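Local atomic coordinates of endo-1,4-beta-xylanase (PDB entry 7AX7), a protein that probably removes acetyl groups from acetylated xylan through its cobalt-dependent CE4 esterase domain, one part of a multidomain xylanase. Residues H66-M69 with T70-S73. Numbering follows the deposited sequence.
Sequences HQDM and TNMS. With CO (cobalt (II) ion), chain B.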
# COMPACT_ATOMS: atom_id res chain seq x y z
N HIS A 66 6.40 -2.78 -12.54
CA HIS A 66 7.22 -2.19 -11.47
C HIS A 66 8.55 -1.67 -12.01
O HIS A 66 9.62 -1.95 -11.48
CB HIS A 66 7.44 -3.20 -10.34
CG HIS A 66 7.88 -2.56 -9.05
ND1 HIS A 66 9.20 -2.40 -8.72
CD2 HIS A 66 7.16 -2.02 -8.04
CE1 HIS A 66 9.28 -1.80 -7.54
NE2 HIS A 66 8.05 -1.56 -7.11
N GLN A 67 8.49 -0.90 -13.09
CA GLN A 67 9.66 -0.19 -13.57
C GLN A 67 9.56 1.28 -13.20
O GLN A 67 8.51 1.76 -12.77
CB GLN A 67 9.82 -0.37 -15.09
CG GLN A 67 10.06 -1.81 -15.51
CD GLN A 67 10.10 -1.98 -17.02
OE1 GLN A 67 11.17 -2.15 -17.60
NE2 GLN A 67 8.93 -1.93 -17.66
N ASP A 68 10.68 1.99 -13.36
CA ASP A 68 10.70 3.44 -13.16
C ASP A 68 9.88 4.09 -14.27
O ASP A 68 10.31 4.13 -15.43
CB ASP A 68 12.13 3.95 -13.17
CG ASP A 68 12.23 5.44 -12.86
OD1 ASP A 68 11.24 6.17 -13.08
OD2 ASP A 68 13.29 5.89 -12.39
N MET A 69 8.69 4.57 -13.93
CA MET A 69 7.77 5.05 -14.95
C MET A 69 8.07 6.47 -15.41
O MET A 69 7.39 6.96 -16.32
CB MET A 69 6.33 4.92 -14.43
CG MET A 69 5.97 3.47 -14.01
SD MET A 69 4.34 3.20 -13.28
CE MET A 69 3.24 3.57 -14.65
N THR A 70 9.07 7.13 -14.83
CA THR A 70 9.53 8.38 -15.42
C THR A 70 10.28 8.15 -16.73
O THR A 70 10.51 9.10 -17.48
CB THR A 70 10.42 9.18 -14.44
OG1 THR A 70 11.69 8.52 -14.26
CG2 THR A 70 9.73 9.34 -13.10
N ASN A 71 10.61 6.90 -17.06
CA ASN A 71 11.28 6.59 -18.31
C ASN A 71 10.34 5.94 -19.33
O ASN A 71 10.80 5.29 -20.27
CB ASN A 71 12.50 5.71 -18.04
CG ASN A 71 13.41 6.31 -16.98
OD1 ASN A 71 13.82 5.65 -16.02
ND2 ASN A 71 13.72 7.58 -17.14
N MET A 72 9.03 6.13 -19.17
CA MET A 72 8.02 5.47 -20.00
C MET A 72 7.20 6.48 -20.79
O MET A 72 6.94 7.60 -20.33
CB MET A 72 7.06 4.62 -19.15
CG MET A 72 7.61 3.29 -18.70
SD MET A 72 6.38 2.28 -17.81
CE MET A 72 4.97 2.47 -18.84
N SER A 73 6.76 6.07 -21.97
CA SER A 73 5.88 6.90 -22.77
C SER A 73 4.49 6.97 -22.13
O SER A 73 4.10 6.11 -21.33
CB SER A 73 5.77 6.36 -24.19
OG SER A 73 5.15 5.09 -24.17
CO CO B . 7.66 -1.04 -5.06
O HOH W 1 15.20 7.62 -14.03
O HOH W 2 7.31 9.19 -18.18
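Asp68 and Asn71 close a beta turn, a single 3-10-like turn through Met69 and Thr70: Asn71 N donates to Asp68 O at 3.2 Å with an N-H...O angle of 163°. A weak bond from Met72 N to Met69 O (3.4 Å) extends the turn by one residue, and a water bridges Met69 O and Met72 O.

The Asp68 side chain forms an Asx turn. With CG anti to the backbone N (chi1 -175°), its OD1 accepts from Thr70 N at 2.9 Å, nearly in line with the C-O bond; Thr70 OG1 adds a second bond to OD1 at 2.7 Å, from the same face of the carboxylate. Replacing Asp68 by an alanine would probably leave both Thr70 donors without this acceptor and free the hydroxyl to turn. A water that donates to Asp68 OD2 and weakly accepts from Asn71 ND2 bridges carboxylate and amide, whose planes are 44° apart. On the apolar side, Met69 CG meets Met72 SD at 4.0 Å.

Two residues before the turn, His66 NE2 binds cobalt at 2.2 Å; with Asp12 and His62 it forms the Asp-His-His metal site known from CE4 (NodB-type) deacetylases, and the turn lies in the loop after its second histidine. Met69 packs on Met110 of helix 108-113, Met69 and Met72 both touch Ile77 of helix 74-92, and Ser73 N-caps that helix, completing the link from strand 58-61.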